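Local coordinates for protein leucine aminopeptidase 1 (Caenorhabditis elegans, PDB 2HC9) that releases N-terminal amino acids, preferably leucine, from peptides with the help of two zinc ions per subunit, and probably serves as a digestive enzyme, at residues A[16-21]-A[106-111]; A[60-65]-A[76-81]; A[154-159]-A[485-490]; A[185-190]-A[228-233]; A[376-381]-A[452-457]. The protein carries 1 engineered substitution. One frame throughout, in Å; residues are numbered along the deposited sequence. Where two conformers were deposited one is given.

Contact 1 (A[16-21]-A[106-111]); sequences GLTSLI and TKNVHF
In the six-stranded mixed sheet of the N-terminal domain, strands 18-25 and 108-114 run side by side as parallel neighbours, and Leu17 meets Lys107 and Asn108 where the pairing begins. There Leu17 O takes two backbone donors, Lys107 N at 2.8 Å and Asn108 N at 3.0 Å, the second lying in the carbonyl plane. Beyond it the bonds alternate between the chains, as parallel pairing requires: Ser19 N to Asn108 O, His110 N to Ser19 O at 2.8 Å and nearly straight (176° at the hydrogen), and Ile21 N to His110 O. The short segments cross at -20°, a modest twist within this macro-clan domain. On the face bearing Ile21 and Phe111, the two side chains lie alongside each other and point the same way; CG1 of Ile21, beside the backbone N (chi1 -62°), leads CD1 to 3.7 Å from Phe111 CE1, which CB approaches obliquely and equally closely. Leu97 of helix 90-97 touches both residues. On the other face Thr18 CG2 comes within 4.0 Å of His110 CB, while His110 NE2 is hydrogen-bonded to Asp149. Leu20 CD1 comes to 3.4 Å from His110 O, and Val41 of helix 36-42 packs on both side chains.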
# COMPACT_ATOMS: atom_id res chain seq x y z
N GLY A 16 -44.55 8.49 36.07
CA GLY A 16 -44.16 8.18 34.70
C GLY A 16 -43.40 6.87 34.66
O GLY A 16 -42.81 6.46 35.67
N LEU A 17 -43.42 6.22 33.50
CA LEU A 17 -42.79 4.92 33.31
C LEU A 17 -41.31 5.05 33.67
O LEU A 17 -40.62 5.96 33.20
CB LEU A 17 -42.92 4.46 31.86
CG LEU A 17 -42.54 3.00 31.57
CD1 LEU A 17 -43.43 2.02 32.38
CD2 LEU A 17 -42.67 2.72 30.06
N THR A 18 -40.86 4.14 34.53
CA THR A 18 -39.51 4.21 35.10
C THR A 18 -38.74 2.94 34.76
O THR A 18 -39.24 1.82 34.95
CB THR A 18 -39.58 4.34 36.61
OG1 THR A 18 -40.27 5.54 36.92
CG2 THR A 18 -38.19 4.36 37.24
N SER A 19 -37.54 3.13 34.23
CA SER A 19 -36.54 2.07 34.13
C SER A 19 -35.65 2.07 35.36
O SER A 19 -35.21 3.13 35.81
CB SER A 19 -35.62 2.28 32.92
OG SER A 19 -34.55 1.35 32.97
N LEU A 20 -35.38 0.88 35.89
CA LEU A 20 -34.57 0.78 37.08
C LEU A 20 -33.26 0.05 36.78
O LEU A 20 -33.27 -1.07 36.24
CB LEU A 20 -35.32 0.02 38.19
CG LEU A 20 -34.47 -0.34 39.42
CD1 LEU A 20 -34.09 0.91 40.19
CD2 LEU A 20 -35.22 -1.34 40.35
N ILE A 21 -32.14 0.65 37.15
CA ILE A 21 -30.87 -0.04 37.01
C ILE A 21 -30.13 -0.05 38.35
O ILE A 21 -29.83 1.02 38.90
CB ILE A 21 -30.00 0.57 35.88
CG1 ILE A 21 -30.73 0.43 34.54
CG2 ILE A 21 -28.59 -0.10 35.83
CD1 ILE A 21 -30.14 1.20 33.43
N THR A 106 -40.37 5.37 28.11
CA THR A 106 -39.73 5.63 29.40
C THR A 106 -39.64 7.13 29.72
O THR A 106 -39.18 7.91 28.89
CB THR A 106 -38.31 5.04 29.43
OG1 THR A 106 -38.36 3.65 29.09
CG2 THR A 106 -37.69 5.20 30.81
N LYS A 107 -40.08 7.52 30.92
CA LYS A 107 -39.94 8.90 31.37
C LYS A 107 -38.72 9.07 32.27
O LYS A 107 -38.01 10.09 32.19
CB LYS A 107 -41.21 9.36 32.14
CG LYS A 107 -42.51 9.20 31.37
CD LYS A 107 -42.47 9.92 30.03
CE LYS A 107 -43.82 9.82 29.31
NZ LYS A 107 -43.96 10.77 28.16
N ASN A 108 -38.53 8.09 33.16
CA ASN A 108 -37.52 8.16 34.24
C ASN A 108 -36.54 6.99 34.14
O ASN A 108 -36.94 5.84 33.92
CB ASN A 108 -38.20 8.08 35.62
CG ASN A 108 -39.34 9.08 35.77
OD1 ASN A 108 -40.47 8.70 36.07
ND2 ASN A 108 -39.04 10.34 35.56
N VAL A 109 -35.26 7.28 34.34
CA VAL A 109 -34.29 6.21 34.66
C VAL A 109 -33.78 6.38 36.07
O VAL A 109 -33.23 7.42 36.44
CB VAL A 109 -33.12 6.15 33.68
CG1 VAL A 109 -32.30 4.87 33.94
CG2 VAL A 109 -33.67 6.15 32.26
N HIS A 110 -33.97 5.35 36.87
CA HIS A 110 -33.58 5.39 38.26
C HIS A 110 -32.38 4.45 38.48
O HIS A 110 -32.53 3.22 38.30
CB HIS A 110 -34.77 4.96 39.13
CG HIS A 110 -34.60 5.27 40.59
ND1 HIS A 110 -35.51 4.86 41.55
CD2 HIS A 110 -33.64 5.96 41.26
CE1 HIS A 110 -35.12 5.28 42.74
NE2 HIS A 110 -33.99 5.95 42.59
N PHE A 111 -31.23 5.01 38.84
CA PHE A 111 -30.08 4.19 39.27
C PHE A 111 -30.04 4.10 40.77
O PHE A 111 -30.10 5.12 41.47
CB PHE A 111 -28.73 4.75 38.77
CG PHE A 111 -28.58 4.69 37.27
CD1 PHE A 111 -27.92 3.62 36.67
CD2 PHE A 111 -29.20 5.66 36.47
CE1 PHE A 111 -27.85 3.53 35.27
CE2 PHE A 111 -29.13 5.59 35.08
CZ PHE A 111 -28.45 4.53 34.47

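Contact 2 (A[60-65]-A[76-81]); sequences PASGRH and TVPDAS
Thr76, in the conformer described, carries CG2 anti to its own backbone N, with OG1 beside that N (chi1 -57°), and this rotation aims the methyl at the 60-65 segment, where CG2 lies 3.7 Å from Ala61 O. The hydroxyl is left near a water, 3.0 Å from Thr76 OG1, which also donates weakly to Gly63 O. Ser62 CB rests against the proline ring, 3.6 Å from Pro78 CD. These side chains flank one antiparallel hydrogen-bonded pair, Gly63 with Thr76, in the beta hairpin of strands 63-66 and 72-77. Its two bonds are Gly63 N to Thr76 O at 3.0 Å and Thr76 N to Gly63 O at 2.8 Å; the latter is the more bent, 147° at the hydrogen. Gly63 adopts a backbone shape in which a beta carbon would collide with the carbonyl oxygen of Ser62, which explains the glycine at this point. Strand 63-66 is the outermost strand on this side of the sheet within the chain, and Ile59 and Leu29 also pack on Thr76. Past the paired residues the chains are joined through a second water, which donates to Ala61 O at 2.7 Å and accepts from Asp79 N at 3.0 Å. Direct backbone bonding thus gives way to solvent-mediated bonding as the strands part, with Pro78, which has no N-H to offer, standing at the change.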
# COMPACT_ATOMS: atom_id res chain seq x y z
N PRO A 60 -22.55 -14.42 38.26
CA PRO A 60 -21.09 -14.57 38.32
C PRO A 60 -20.38 -13.43 39.06
O PRO A 60 -21.02 -12.64 39.76
CB PRO A 60 -20.69 -14.59 36.84
CG PRO A 60 -21.78 -13.89 36.13
CD PRO A 60 -23.02 -14.25 36.87
N ALA A 61 -19.06 -13.36 38.90
CA ALA A 61 -18.26 -12.32 39.55
C ALA A 61 -18.56 -10.92 39.00
O ALA A 61 -18.26 -9.92 39.67
CB ALA A 61 -16.77 -12.64 39.43
N SER A 62 -19.12 -10.85 37.79
CA SER A 62 -19.45 -9.57 37.14
C SER A 62 -20.33 -9.77 35.89
O SER A 62 -20.42 -10.89 35.37
CB SER A 62 -18.19 -8.82 36.73
OG SER A 62 -17.62 -9.40 35.57
N GLY A 63 -20.98 -8.70 35.42
CA GLY A 63 -21.89 -8.77 34.26
C GLY A 63 -23.15 -7.91 34.38
O GLY A 63 -23.24 -7.01 35.23
N ARG A 64 -24.11 -8.19 33.51
CA ARG A 64 -25.39 -7.50 33.48
C ARG A 64 -26.53 -8.50 33.35
O ARG A 64 -26.51 -9.38 32.48
CB ARG A 64 -25.48 -6.49 32.32
CG ARG A 64 -26.89 -5.91 32.16
CD ARG A 64 -27.05 -5.08 30.92
NE ARG A 64 -27.17 -5.89 29.70
CZ ARG A 64 -26.30 -5.86 28.69
NH1 ARG A 64 -25.21 -5.08 28.71
NH2 ARG A 64 -26.52 -6.63 27.63
N HIS A 65 -27.52 -8.36 34.23
CA HIS A 65 -28.63 -9.29 34.30
C HIS A 65 -29.98 -8.57 34.26
O HIS A 65 -30.26 -7.69 35.07
CB HIS A 65 -28.49 -10.16 35.54
CG HIS A 65 -27.34 -11.12 35.45
ND1 HIS A 65 -26.05 -10.75 35.77
CD2 HIS A 65 -27.28 -12.40 34.99
CE1 HIS A 65 -25.24 -11.77 35.54
NE2 HIS A 65 -25.96 -12.79 35.08
N THR A 76 -23.48 -6.04 37.85
CA THR A 76 -22.49 -6.45 38.83
C THR A 76 -21.09 -6.04 38.38
O THR A 76 -20.64 -6.39 37.28
CB THR A 76 -22.58 -7.98 39.08
OG1 THR A 76 -23.91 -8.31 39.51
CG2 THR A 76 -21.59 -8.41 40.16
N VAL A 77 -20.41 -5.31 39.25
CA VAL A 77 -19.06 -4.80 39.00
C VAL A 77 -18.08 -5.76 39.68
O VAL A 77 -18.32 -6.17 40.82
CB VAL A 77 -18.91 -3.37 39.63
CG1 VAL A 77 -17.50 -2.77 39.39
CG2 VAL A 77 -19.98 -2.44 39.06
N PRO A 78 -16.97 -6.12 39.01
CA PRO A 78 -16.02 -7.01 39.70
C PRO A 78 -15.35 -6.35 40.90
O PRO A 78 -15.15 -5.13 40.94
CB PRO A 78 -14.99 -7.37 38.61
CG PRO A 78 -15.22 -6.44 37.48
CD PRO A 78 -16.55 -5.76 37.64
N ASP A 79 -15.02 -7.19 41.89
CA ASP A 79 -14.29 -6.74 43.06
C ASP A 79 -12.77 -6.68 42.84
O ASP A 79 -12.11 -5.75 43.29
CB ASP A 79 -14.61 -7.65 44.23
CG ASP A 79 -15.93 -7.29 44.88
OD1 ASP A 79 -16.01 -6.22 45.52
OD2 ASP A 79 -16.87 -8.07 44.75
N ALA A 80 -12.25 -7.67 42.12
CA ALA A 80 -10.80 -7.78 41.86
C ALA A 80 -10.34 -6.78 40.80
O ALA A 80 -11.08 -6.46 39.89
CB ALA A 80 -10.46 -9.18 41.40
N SER A 81 -9.09 -6.32 40.91
CA SER A 81 -8.51 -5.50 39.85
C SER A 81 -7.00 -5.65 39.82
O SER A 81 -6.37 -5.89 40.86
CB SER A 81 -8.88 -4.00 40.00
OG SER A 81 -8.41 -3.53 41.23
O HOH W 1 -16.36 -9.89 41.63
O HOH W 2 -25.48 -8.75 37.04

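Contact 3 (A[154-159]-A[485-490]); sequences KLTNED and SVPMLK
A single carboxylate, that of Asp159, serves both the start of helix 157-178 and a chain end more than 300 residues away. Its OD1 accepts from Met488 N at 2.8 Å, met on the syn side but 27° out of the carboxylate plane, while OD2 takes Thr156 N from above that plane at 3.0 Å. Thr156 OG1 returns the favour by accepting from Asp159 N, which completes a capping box. The first torsion of Asp159 (chi1 -68°) sets CG anti to the carbonyl carbon, bringing OD1 over Pro487 as well, 3.3 Å from its CD. Glu158, extended beyond CG, crosses the proline ring and receives the hydroxyl of Ser485, OG to OE2 2.8 Å, nearly along the C-O axis. Met488 lays SD 3.8 Å from Asp159 CB and, bent at its last torsion, brings CE within 4.0 Å of Leu155 CD1; Val120 of helix 120-128 touches both Leu155 and Met488. With an alanine in place of Asp159, Met488 N and Thr156 N would probably both lose their acceptor, and the 3-10 segment 487-489 its hydrogen-bonded tie to the helix start. Since the acceptors come from the first turn of a helix, the helix end may help to stabilise their negative charge.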
# COMPACT_ATOMS: atom_id res chain seq x y z
N LYS A 154 -20.97 7.83 53.91
CA LYS A 154 -20.12 8.99 54.10
C LYS A 154 -20.50 10.16 53.19
O LYS A 154 -20.09 11.30 53.43
CB LYS A 154 -18.66 8.60 53.89
CG LYS A 154 -18.05 7.83 55.04
CD LYS A 154 -16.60 7.49 54.76
CE LYS A 154 -16.01 6.66 55.89
NZ LYS A 154 -14.55 6.37 55.68
N LEU A 155 -21.27 9.90 52.14
CA LEU A 155 -21.60 10.96 51.18
C LEU A 155 -22.39 12.11 51.82
O LEU A 155 -23.33 11.89 52.59
CB LEU A 155 -22.34 10.38 49.98
CG LEU A 155 -22.32 11.16 48.67
CD1 LEU A 155 -20.96 11.00 47.95
CD2 LEU A 155 -23.45 10.66 47.79
N THR A 156 -21.99 13.35 51.51
CA THR A 156 -22.72 14.53 51.96
C THR A 156 -23.62 15.10 50.87
O THR A 156 -23.49 14.75 49.68
CB THR A 156 -21.76 15.64 52.46
OG1 THR A 156 -21.10 16.27 51.35
CG2 THR A 156 -20.73 15.08 53.45
N ASN A 157 -24.52 16.00 51.25
CA ASN A 157 -25.34 16.69 50.25
C ASN A 157 -24.50 17.58 49.31
O ASN A 157 -24.79 17.65 48.12
CB ASN A 157 -26.46 17.50 50.92
CG ASN A 157 -27.56 16.61 51.51
OD1 ASN A 157 -27.57 15.38 51.34
ND2 ASN A 157 -28.51 17.23 52.20
N GLU A 158 -23.45 18.21 49.84
CA GLU A 158 -22.52 18.96 49.01
C GLU A 158 -21.82 18.06 47.98
O GLU A 158 -21.64 18.44 46.82
CB GLU A 158 -21.48 19.69 49.87
CG GLU A 158 -20.45 20.45 49.02
CD GLU A 158 -19.53 21.37 49.83
OE1 GLU A 158 -19.39 21.18 51.07
OE2 GLU A 158 -18.94 22.28 49.21
N ASP A 159 -21.42 16.86 48.41
CA ASP A 159 -20.88 15.87 47.46
C ASP A 159 -21.83 15.60 46.30
O ASP A 159 -21.39 15.49 45.15
CB ASP A 159 -20.56 14.55 48.15
CG ASP A 159 -19.40 14.64 49.11
OD1 ASP A 159 -18.48 15.48 48.92
OD2 ASP A 159 -19.42 13.85 50.07
N SER A 485 -14.18 23.13 47.89
CA SER A 485 -14.91 22.92 49.12
C SER A 485 -15.56 21.56 49.22
O SER A 485 -16.31 21.32 50.16
CB SER A 485 -16.00 23.99 49.28
OG SER A 485 -16.91 23.96 48.18
N VAL A 486 -15.30 20.65 48.26
CA VAL A 486 -16.09 19.42 48.19
C VAL A 486 -15.54 18.36 49.16
O VAL A 486 -14.41 17.94 49.01
CB VAL A 486 -16.13 18.83 46.75
CG1 VAL A 486 -17.10 17.65 46.69
CG2 VAL A 486 -16.57 19.91 45.75
N PRO A 487 -16.36 17.92 50.13
CA PRO A 487 -15.84 16.98 51.14
C PRO A 487 -15.17 15.73 50.56
O PRO A 487 -14.06 15.40 50.96
CB PRO A 487 -17.09 16.61 51.95
CG PRO A 487 -17.94 17.83 51.87
CD PRO A 487 -17.75 18.32 50.43
N MET A 488 -15.80 15.08 49.59
CA MET A 488 -15.24 13.85 49.01
C MET A 488 -13.97 14.07 48.18
O MET A 488 -13.31 13.10 47.82
CB MET A 488 -16.27 13.09 48.16
CG MET A 488 -16.54 13.71 46.75
SD MET A 488 -17.93 12.99 45.86
CE MET A 488 -17.49 11.23 45.89
N LEU A 489 -13.66 15.33 47.85
CA LEU A 489 -12.43 15.64 47.11
C LEU A 489 -11.30 16.08 48.03
O LEU A 489 -10.17 16.29 47.59
CB LEU A 489 -12.68 16.75 46.09
CG LEU A 489 -13.74 16.43 45.03
CD1 LEU A 489 -13.86 17.58 44.03
CD2 LEU A 489 -13.40 15.12 44.29
N LYS A 490 -11.61 16.29 49.30
CA LYS A 490 -10.69 17.01 50.17
C LYS A 490 -9.85 16.01 50.92
O LYS A 490 -9.07 16.38 51.80
CB LYS A 490 -11.44 17.97 51.09
CG LYS A 490 -11.82 19.30 50.40
CD LYS A 490 -12.30 20.33 51.40
CE LYS A 490 -11.14 21.08 52.03
NZ LYS A 490 -11.60 22.27 52.79

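Contact 4 (A[185-190]-A[228-233]); sequences TTDALV and PTPPAF
The first turn of helix 186-199 passes over the run of chain that leads into strand 232-238, with Thr186 and Thr229 nearest at the backbone, 6.1 Å between their CA atoms. Thr186 carries most of the polar contact. Its OG1, held between the backbone N and the carbonyl carbon (chi1 61°), donates to Pro230 O at 2.6 Å, 34° out of the carbonyl plane. The same Thr186 OG1 lies 2.7 Å from Thr229 OG1, the two side chains running antiparallel alongside one another. A water accepts from Thr186 N and meets Thr229 OG1, also at 2.7 Å, so the helix N-terminus and the loop threonine are joined by solvent as well. A second water donates to both Asp187 OD1 and Pro230 O. Asp187 spreads its carboxylate across Thr229, with OD2 3.6 Å from CG2 of that threonine, and forms a salt bridge through OD1 with Arg208 of the adjoining strand 203-208. Thr185 is the N-cap, its OG1 accepting from Ala188 N. One turn beyond Thr186, Val190 CG2 presses on Ala232 CB at 3.4 Å, a close carbon-carbon approach, and Ile304 of strand 297-307 touches both Thr186 and Val190. In the catalytic domain the contact thus joins a helix start to the beginning of strand 232-238, which lies between strands 203-208 and 297-307; the Thr186 side chain lies about 11 Å from those of the zinc ligands Asp275 and Glu336. Pro230 O, gripped by a hydroxyl and a water, has its hydrogen-bonding need met just before the strand begins.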
# COMPACT_ATOMS: atom_id res chain seq x y z
N THR A 185 -17.88 24.62 14.77
CA THR A 185 -16.76 25.30 14.13
C THR A 185 -15.83 25.94 15.16
O THR A 185 -16.15 25.93 16.35
CB THR A 185 -17.31 26.43 13.23
OG1 THR A 185 -18.06 27.33 14.06
CG2 THR A 185 -18.24 25.85 12.11
N THR A 186 -14.73 26.56 14.73
CA THR A 186 -13.91 27.31 15.70
C THR A 186 -14.75 28.38 16.40
O THR A 186 -14.65 28.56 17.62
CB THR A 186 -12.67 27.99 15.08
OG1 THR A 186 -13.08 28.94 14.09
CG2 THR A 186 -11.71 26.95 14.45
N ASP A 187 -15.55 29.10 15.61
CA ASP A 187 -16.45 30.14 16.17
C ASP A 187 -17.39 29.56 17.22
O ASP A 187 -17.61 30.17 18.29
CB ASP A 187 -17.29 30.75 15.04
CG ASP A 187 -16.48 31.66 14.10
OD1 ASP A 187 -15.33 32.01 14.42
OD2 ASP A 187 -17.01 32.04 13.04
N ALA A 188 -17.99 28.42 16.91
CA ALA A 188 -18.94 27.81 17.83
C ALA A 188 -18.24 27.35 19.11
O ALA A 188 -18.78 27.49 20.20
CB ALA A 188 -19.64 26.64 17.18
N LEU A 189 -17.03 26.79 18.99
CA LEU A 189 -16.30 26.38 20.20
C LEU A 189 -15.82 27.59 21.04
O LEU A 189 -15.86 27.53 22.29
CB LEU A 189 -15.14 25.41 19.86
CG LEU A 189 -14.35 24.85 21.07
CD1 LEU A 189 -15.29 24.18 22.11
CD2 LEU A 189 -13.27 23.84 20.61
N VAL A 190 -15.39 28.67 20.39
CA VAL A 190 -15.15 29.93 21.13
C VAL A 190 -16.42 30.31 21.91
O VAL A 190 -16.35 30.60 23.12
CB VAL A 190 -14.73 31.08 20.18
CG1 VAL A 190 -14.75 32.45 20.93
CG2 VAL A 190 -13.33 30.82 19.59
N PRO A 228 -12.27 27.20 7.58
CA PRO A 228 -13.40 27.97 7.06
C PRO A 228 -13.83 29.09 8.01
O PRO A 228 -14.47 30.05 7.57
CB PRO A 228 -14.51 26.91 6.93
CG PRO A 228 -14.21 25.90 7.95
CD PRO A 228 -12.67 25.84 7.99
N THR A 229 -13.48 28.98 9.29
CA THR A 229 -13.70 30.04 10.28
C THR A 229 -12.37 30.20 11.01
O THR A 229 -11.54 29.29 10.99
CB THR A 229 -14.83 29.66 11.28
OG1 THR A 229 -14.51 28.40 11.88
CG2 THR A 229 -16.22 29.53 10.55
N PRO A 230 -12.11 31.39 11.56
CA PRO A 230 -10.73 31.68 11.96
C PRO A 230 -10.22 31.01 13.24
O PRO A 230 -11.01 30.58 14.10
CB PRO A 230 -10.70 33.20 12.10
CG PRO A 230 -12.09 33.60 12.31
CD PRO A 230 -12.99 32.56 11.70
N PRO A 231 -8.88 30.92 13.37
CA PRO A 231 -8.30 30.37 14.58
C PRO A 231 -8.58 31.31 15.78
O PRO A 231 -8.81 32.50 15.58
CB PRO A 231 -6.78 30.31 14.25
CG PRO A 231 -6.58 31.40 13.19
CD PRO A 231 -7.86 31.31 12.37
N ALA A 232 -8.54 30.77 17.00
CA ALA A 232 -8.71 31.59 18.21
C ALA A 232 -7.94 30.98 19.34
O ALA A 232 -7.70 29.77 19.38
CB ALA A 232 -10.20 31.67 18.60
N PHE A 233 -7.55 31.85 20.26
CA PHE A 233 -7.03 31.44 21.55
C PHE A 233 -7.94 32.07 22.62
O PHE A 233 -8.16 33.29 22.62
CB PHE A 233 -5.62 31.98 21.68
CG PHE A 233 -4.92 31.60 22.97
CD1 PHE A 233 -4.64 30.26 23.27
CD2 PHE A 233 -4.50 32.58 23.85
CE1 PHE A 233 -3.93 29.90 24.41
CE2 PHE A 233 -3.80 32.24 25.01
CZ PHE A 233 -3.52 30.90 25.31
O HOH W 3 -14.08 25.79 12.04
O HOH W 4 -12.96 31.84 15.91

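Contact 5 (A[376-381]-A[452-457]); sequences GAAMTN and RWLHLD
Trp453 O is gripped by two groups at the end of the neighbouring strand and just past it: Thr380 OG1 donates to it at 2.7 Å from 41° above the carbonyl plane, and Asn381 N adds a weak bond at 3.4 Å. The threonine can reach because its OG1 stands anti to the backbone N (chi1 178°); the same oxygen is also hydrogen-bonded to Asp382 N. Asn381 then lends its side chain to the strand pairing, OD1 accepting from Trp453 N at 2.9 Å and 169° at the hydrogen, while ND2 binds Leu451 O. With an alanine at Asn381, Trp453 N and Leu451 O would probably lose these side-chain partners and the strand end would be freer to fray. The rest is antiparallel pairing in the mixed sheet of the catalytic domain, strand 376-380 lying between 400-402 and 452-457. Ala377 with Asp457 and Met379 with His455 are the hydrogen-bonded pairs, the latter closed by two bonds of 2.8 Å, Met379 N to His455 O and His455 N to Met379 O. On the face of Met379 and His455, Met379 bends at its last torsion so that CE comes obliquely to Trp453 CH2 at 3.5 Å. Asp359 on strand 356-361 receives both Trp453 NE1 and His455 ND1, which probably helps to hold both rings in their rotation. Asp457 accepts from Leu363 N and Thr364 OG1, residues of the bicarbonate pocket, which makes it a second-shell partner of that site. On the opposite face Thr380 CB packs on Leu454 CD1 at 3.7 Å, and Ala378 CB lies 3.9 Å from Leu456 CD1.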
# COMPACT_ATOMS: atom_id res chain seq x y z
N GLY A 376 -4.79 7.61 29.50
CA GLY A 376 -4.10 8.75 28.86
C GLY A 376 -2.60 8.57 29.15
O GLY A 376 -2.22 7.91 30.13
N ALA A 377 -1.76 9.14 28.31
CA ALA A 377 -0.31 8.99 28.46
C ALA A 377 0.26 10.30 28.94
O ALA A 377 0.16 11.31 28.25
CB ALA A 377 0.31 8.55 27.08
N ALA A 378 0.83 10.29 30.15
CA ALA A 378 1.33 11.51 30.79
C ALA A 378 2.85 11.61 30.75
O ALA A 378 3.56 10.66 31.15
CB ALA A 378 0.88 11.55 32.27
N MET A 379 3.33 12.75 30.28
CA MET A 379 4.77 13.03 30.28
C MET A 379 5.01 14.32 31.05
O MET A 379 4.46 15.38 30.72
CB MET A 379 5.26 13.16 28.84
CG MET A 379 6.80 13.20 28.74
SD MET A 379 7.32 13.56 27.05
CE MET A 379 7.03 15.32 26.95
N THR A 380 5.84 14.23 32.10
CA THR A 380 6.07 15.36 32.98
C THR A 380 7.53 15.44 33.45
O THR A 380 8.20 14.42 33.63
CB THR A 380 5.11 15.34 34.21
OG1 THR A 380 5.39 16.45 35.07
CG2 THR A 380 5.24 14.01 35.01
N ASN A 381 8.01 16.67 33.66
CA ASN A 381 9.32 16.91 34.27
C ASN A 381 9.34 16.66 35.77
O ASN A 381 10.40 16.68 36.39
CB ASN A 381 9.84 18.33 33.96
CG ASN A 381 9.04 19.42 34.67
OD1 ASN A 381 7.83 19.30 34.84
ND2 ASN A 381 9.73 20.49 35.09
N ARG A 452 6.35 23.15 37.12
CA ARG A 452 5.87 21.79 36.85
C ARG A 452 5.05 21.82 35.56
O ARG A 452 4.14 22.62 35.42
CB ARG A 452 5.02 21.28 38.02
CG ARG A 452 5.87 21.11 39.32
CD ARG A 452 5.06 20.52 40.46
NE ARG A 452 3.88 21.35 40.71
CZ ARG A 452 2.79 20.93 41.34
NH1 ARG A 452 2.73 19.69 41.80
NH2 ARG A 452 1.75 21.78 41.50
N TRP A 453 5.43 20.95 34.61
CA TRP A 453 4.76 20.87 33.32
C TRP A 453 4.37 19.42 33.12
O TRP A 453 5.20 18.52 33.28
CB TRP A 453 5.69 21.34 32.17
CG TRP A 453 5.15 20.94 30.79
CD1 TRP A 453 3.91 21.20 30.28
CD2 TRP A 453 5.84 20.17 29.79
NE1 TRP A 453 3.78 20.63 29.01
CE2 TRP A 453 4.97 20.02 28.69
CE3 TRP A 453 7.13 19.61 29.72
CZ2 TRP A 453 5.33 19.30 27.54
CZ3 TRP A 453 7.49 18.91 28.57
CH2 TRP A 453 6.60 18.77 27.50
N LEU A 454 3.11 19.19 32.74
CA LEU A 454 2.65 17.85 32.44
C LEU A 454 1.84 17.88 31.15
O LEU A 454 0.86 18.63 31.03
CB LEU A 454 1.83 17.27 33.60
CG LEU A 454 1.40 15.81 33.43
CD1 LEU A 454 1.48 14.98 34.75
CD2 LEU A 454 -0.01 15.66 32.73
N HIS A 455 2.24 17.03 30.22
CA HIS A 455 1.54 16.85 28.94
C HIS A 455 0.76 15.52 29.00
O HIS A 455 1.30 14.52 29.45
CB HIS A 455 2.60 16.80 27.82
CG HIS A 455 2.10 16.18 26.55
ND1 HIS A 455 1.12 16.77 25.77
CD2 HIS A 455 2.43 15.02 25.93
CE1 HIS A 455 0.87 15.99 24.73
NE2 HIS A 455 1.65 14.92 24.80
N LEU A 456 -0.51 15.52 28.56
CA LEU A 456 -1.34 14.34 28.69
C LEU A 456 -1.97 14.08 27.32
O LEU A 456 -2.76 14.90 26.84
CB LEU A 456 -2.44 14.57 29.76
CG LEU A 456 -3.36 13.36 30.04
CD1 LEU A 456 -2.56 12.16 30.59
CD2 LEU A 456 -4.47 13.76 31.01
N ASP A 457 -1.65 12.94 26.71
CA ASP A 457 -2.19 12.56 25.40
C ASP A 457 -3.35 11.59 25.60
O ASP A 457 -3.19 10.48 26.14
CB ASP A 457 -1.06 11.89 24.58
CG ASP A 457 -1.40 11.69 23.10
OD1 ASP A 457 -2.57 11.73 22.65
OD2 ASP A 457 -0.43 11.46 22.33

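From the N terminus, contact 1 opens first; contact 2 opens and closes inside its loop, as a hairpin at one edge of the same N-terminal sheet, before 106-111 returns to 16-21. Strands 18-25 and 72-77 are neighbours, and the two contacts come within about 7 Å at their nearest atoms. Contact 3 opens only after both have closed and spans nearly all of the remaining chain, tying the start of helix 157-178 to the C-terminal residues. Within its loop lie contact 4 and then contact 5, in series, both reaching the catalytic sheet, their centres about 26 Å apart. None of the five loops cross.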